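Local coordinates for pesticidal crystal protein Cry4Aa (PDB 2C9K) that kills mosquito larvae as a three-domain delta-endotoxin, binding midgut epithelial cells and causing their colloid-osmotic lysis, at residues F38-S48 with A70-N79. Residues are numbered along the deposited sequence; the frame is centred on the assembly and turned at random.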
loop_
_atom_site.group_PDB
_atom_site.type_symbol
_atom_site.label_atom_id
_atom_site.label_comp_id
_atom_site.label_asym_id
_atom_site.label_seq_id
_atom_site.Cartn_x
_atom_site.Cartn_y
_atom_site.Cartn_z
ATOM N N PHE A 38 -4.710 18.138 12.427
ATOM C CA PHE A 38 -4.632 19.395 13.160
ATOM C C PHE A 38 -5.203 19.274 14.571
ATOM O O PHE A 38 -6.244 19.855 14.874
ATOM C CB PHE A 38 -5.387 20.495 12.418
ATOM C CG PHE A 38 -5.056 20.589 10.960
ATOM C CD1 PHE A 38 -5.807 19.897 10.018
ATOM C CD2 PHE A 38 -3.998 21.384 10.522
ATOM C CE1 PHE A 38 -5.519 19.996 8.665
ATOM C CE2 PHE A 38 -3.696 21.495 9.164
ATOM C CZ PHE A 38 -4.456 20.802 8.233
ATOM N N PRO A 39 -4.533 18.513 15.450
ATOM C CA PRO A 39 -4.980 18.321 16.836
ATOM C C PRO A 39 -4.853 19.580 17.715
ATOM O O PRO A 39 -5.534 19.715 18.733
ATOM C CB PRO A 39 -4.102 17.165 17.321
ATOM C CG PRO A 39 -2.845 17.349 16.538
ATOM C CD PRO A 39 -3.362 17.667 15.157
ATOM N N ALA A 40 -3.978 20.496 17.309
ATOM C CA ALA A 40 -3.773 21.747 18.029
ATOM C C ALA A 40 -4.047 22.897 17.059
ATOM O O ALA A 40 -3.342 23.909 17.055
ATOM C CB ALA A 40 -2.347 21.829 18.552
ATOM N N GLN A 41 -5.068 22.715 16.226
ATOM C CA GLN A 41 -5.479 23.712 15.241
ATOM C C GLN A 41 -4.351 24.185 14.329
ATOM O O GLN A 41 -3.493 23.393 13.934
ATOM C CB GLN A 41 -6.124 24.904 15.948
ATOM C CG GLN A 41 -7.388 24.532 16.699
ATOM C CD GLN A 41 -7.119 23.528 17.800
ATOM O OE1 GLN A 41 -6.449 23.838 18.785
ATOM N NE2 GLN A 41 -7.631 22.312 17.634
ATOM N N ASP A 42 -4.357 25.471 13.987
ATOM C CA ASP A 42 -3.335 26.021 13.107
ATOM C C ASP A 42 -2.012 26.267 13.818
ATOM O O ASP A 42 -1.220 27.112 13.400
ATOM C CB ASP A 42 -3.824 27.321 12.465
ATOM C CG ASP A 42 -4.071 28.418 13.478
ATOM O OD1 ASP A 42 -4.224 29.585 13.056
ATOM O OD2 ASP A 42 -4.119 28.115 14.691
ATOM N N GLN A 43 -1.779 25.530 14.896
ATOM C CA GLN A 43 -0.538 25.652 15.654
ATOM C C GLN A 43 -0.063 24.263 16.078
ATOM O O GLN A 43 0.499 24.073 17.160
ATOM C CB GLN A 43 -0.739 26.550 16.882
ATOM C CG GLN A 43 -1.711 26.011 17.918
ATOM C CD GLN A 43 -1.881 26.945 19.104
ATOM O OE1 GLN A 43 -2.575 26.620 20.072
ATOM N NE2 GLN A 43 -1.248 28.116 19.034
ATOM N N SER A 44 -0.300 23.294 15.200
ATOM C CA SER A 44 0.091 21.912 15.441
ATOM C C SER A 44 1.536 21.693 14.997
ATOM O O SER A 44 2.174 22.591 14.448
ATOM C CB SER A 44 -0.827 20.966 14.659
ATOM O OG SER A 44 -2.198 21.264 14.864
ATOM N N ASN A 45 2.044 20.490 15.237
ATOM C CA ASN A 45 3.404 20.138 14.842
ATOM C C ASN A 45 3.399 18.877 13.987
ATOM O O ASN A 45 4.402 18.169 13.901
ATOM C CB ASN A 45 4.275 19.920 16.074
ATOM C CG ASN A 45 4.337 21.142 16.957
ATOM O OD1 ASN A 45 4.704 22.231 16.509
ATOM N ND2 ASN A 45 3.978 20.973 18.222
ATOM N N THR A 46 2.260 18.613 13.354
ATOM C CA THR A 46 2.102 17.442 12.508
ATOM C C THR A 46 3.127 17.419 11.371
ATOM O O THR A 46 3.824 16.418 11.184
ATOM C CB THR A 46 0.668 17.377 11.921
ATOM O OG1 THR A 46 -0.284 17.341 12.991
ATOM C CG2 THR A 46 0.486 16.126 11.074
ATOM N N TRP A 47 3.225 18.521 10.630
ATOM C CA TRP A 47 4.168 18.621 9.518
ATOM C C TRP A 47 5.622 18.553 9.993
ATOM O O TRP A 47 6.485 18.017 9.300
ATOM C CB TRP A 47 3.923 19.919 8.747
ATOM C CG TRP A 47 2.476 20.145 8.477
ATOM C CD1 TRP A 47 1.774 21.280 8.725
ATOM C CD2 TRP A 47 1.533 19.190 7.979
ATOM N NE1 TRP A 47 0.447 21.095 8.423
ATOM C CE2 TRP A 47 0.271 19.820 7.962
ATOM C CE3 TRP A 47 1.631 17.859 7.547
ATOM C CZ2 TRP A 47 -0.890 19.168 7.529
ATOM C CZ3 TRP A 47 0.473 17.206 7.115
ATOM C CH2 TRP A 47 -0.769 17.866 7.112
ATOM N N SER A 48 5.898 19.102 11.172
ATOM C CA SER A 48 7.251 19.048 11.712
ATOM C C SER A 48 7.569 17.585 11.962
ATOM O O SER A 48 8.605 17.088 11.526
ATOM C CB SER A 48 7.348 19.817 13.025
ATOM O OG SER A 48 7.173 21.200 12.808
ATOM N N ALA A 70 7.766 25.305 6.762
ATOM C CA ALA A 70 6.858 24.382 6.095
ATOM C C ALA A 70 5.666 24.114 7.000
ATOM O O ALA A 70 4.525 24.085 6.549
ATOM C CB ALA A 70 7.581 23.069 5.772
ATOM N N ASN A 71 5.939 23.932 8.286
ATOM C CA ASN A 71 4.891 23.648 9.261
ATOM C C ASN A 71 3.936 24.832 9.439
ATOM O O ASN A 71 2.745 24.666 9.700
ATOM C CB ASN A 71 5.528 23.284 10.601
ATOM C CG ASN A 71 4.531 22.730 11.573
ATOM O OD1 ASN A 71 3.860 21.746 11.278
ATOM N ND2 ASN A 71 4.421 23.353 12.743
ATOM N N LYS A 72 4.488 26.027 9.282
ATOM C CA LYS A 72 3.759 27.278 9.416
ATOM C C LYS A 72 2.847 27.496 8.213
ATOM O O LYS A 72 1.735 28.002 8.346
ATOM C CB LYS A 72 4.780 28.411 9.512
ATOM C CG LYS A 72 4.250 29.792 9.835
ATOM C CD LYS A 72 5.409 30.796 9.822
ATOM C CE LYS A 72 6.566 30.340 10.734
ATOM N NZ LYS A 72 7.771 31.225 10.686
ATOM N N ILE A 73 3.333 27.102 7.041
ATOM C CA ILE A 73 2.605 27.263 5.785
ATOM C C ILE A 73 1.441 26.298 5.589
ATOM O O ILE A 73 0.357 26.705 5.180
ATOM C CB ILE A 73 3.557 27.100 4.572
ATOM C CG1 ILE A 73 4.655 28.168 4.620
ATOM C CG2 ILE A 73 2.770 27.202 3.271
ATOM C CD1 ILE A 73 5.634 28.098 3.453
ATOM N N LEU A 74 1.671 25.017 5.859
ATOM C CA LEU A 74 0.637 24.006 5.690
ATOM C C LEU A 74 -0.388 24.002 6.817
ATOM O O LEU A 74 -1.429 23.356 6.714
ATOM C CB LEU A 74 1.283 22.623 5.553
ATOM C CG LEU A 74 1.532 22.076 4.140
ATOM C CD1 LEU A 74 1.492 23.175 3.099
ATOM C CD2 LEU A 74 2.869 21.375 4.117
ATOM N N ASN A 75 -0.093 24.723 7.893
ATOM C CA ASN A 75 -1.012 24.808 9.023
ATOM C C ASN A 75 -2.061 25.891 8.775
ATOM O O ASN A 75 -2.823 26.252 9.671
ATOM C CB ASN A 75 -0.245 25.085 10.318
ATOM C CG ASN A 75 -0.002 23.820 11.134
ATOM O OD1 ASN A 75 0.004 22.713 10.592
ATOM N ND2 ASN A 75 0.207 23.980 12.442
ATOM N N ARG A 76 -2.097 26.400 7.546
ATOM C CA ARG A 76 -3.063 27.416 7.164
ATOM C C ARG A 76 -4.305 26.706 6.668
ATOM O O ARG A 76 -5.417 27.214 6.796
ATOM C CB ARG A 76 -2.526 28.288 6.036
ATOM C CG ARG A 76 -1.360 29.174 6.409
ATOM C CD ARG A 76 -0.819 29.824 5.159
ATOM N NE ARG A 76 0.370 30.625 5.407
ATOM C CZ ARG A 76 1.197 31.019 4.447
ATOM N NH1 ARG A 76 0.952 30.677 3.186
ATOM N NH2 ARG A 76 2.262 31.755 4.741
ATOM N N SER A 77 -4.104 25.528 6.088
ATOM C CA SER A 77 -5.210 24.747 5.562
ATOM C C SER A 77 -6.248 24.495 6.646
ATOM O O SER A 77 -7.422 24.290 6.350
ATOM C CB SER A 77 -4.706 23.406 5.012
ATOM O OG SER A 77 -3.870 23.579 3.879
ATOM N N PHE A 78 -5.827 24.520 7.905
ATOM C CA PHE A 78 -6.772 24.270 8.984
ATOM C C PHE A 78 -7.976 25.201 8.926
ATOM O O PHE A 78 -9.120 24.751 8.881
ATOM C CB PHE A 78 -6.107 24.406 10.351
ATOM C CG PHE A 78 -7.066 24.240 11.492
ATOM C CD1 PHE A 78 -7.733 23.031 11.682
ATOM C CD2 PHE A 78 -7.351 25.303 12.342
ATOM C CE1 PHE A 78 -8.677 22.884 12.703
ATOM C CE2 PHE A 78 -8.294 25.166 13.369
ATOM C CZ PHE A 78 -8.957 23.956 13.546
ATOM N N ASN A 79 -7.719 26.502 8.935
ATOM C CA ASN A 79 -8.798 27.475 8.887
ATOM C C ASN A 79 -9.549 27.438 7.560
ATOM O O ASN A 79 -10.775 27.549 7.536
ATOM C CB ASN A 79 -8.251 28.881 9.155
ATOM C CG ASN A 79 -8.141 29.189 10.641
ATOM O OD1 ASN A 79 -7.455 30.127 11.042
ATOM N ND2 ASN A 79 -8.832 28.405 11.463
#
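In the N-terminal helical bundle, the pore-forming domain of three-domain Cry toxins, the loop joining helices 29-37 and 46-58 packs on the break between helices 64-74 and 77-89. Two asparagine side chains, Asn-71 and Asn-75, meet the loop at Ser-44. Asn-71 ND2 gives a nearly straight hydrogen bond to Ser-44 O (2.9 Å, 165°), lying in the carbonyl plane. Asn-75 ND2 adds a weak bond to the same oxygen, so two amides converge on one loop carbonyl, Asn-71 holding it the more firmly. Asn-71 CG is anti to the backbone N (chi1 -169°), which carries the amide out to the loop. Its OD1 also takes a weak bond from Ser-48 N in the first turn of helix 46-58. The loop is tied to itself as well: Ser-44 OG donates to Gln-41 O and accepts from Ala-40 N.

The Trp-47 indole lies between Leu-74 CB on one face and its own neighbour Thr-46 CG2 on the other. Leu-74 CB is 3.6 Å from the centroid of the five-membered ring. Helix 140-164 adds Ser-142 and Gln-145 against this indole.

Beyond the helix break, Phe-78 packs against Phe-38 and Gln-41, which both lie on the same side of its ring. Its CB lies over a face of the Phe-38 ring, and the two rings are oblique, with planes at 43°. Ile-34 of helix 29-37 also touches Phe-78. The Gln-41 chain is bent and runs alongside the Phe-78 ring, while Gln-41 CA sits over the ring centre, 3.7 Å from the Phe-78 centroid.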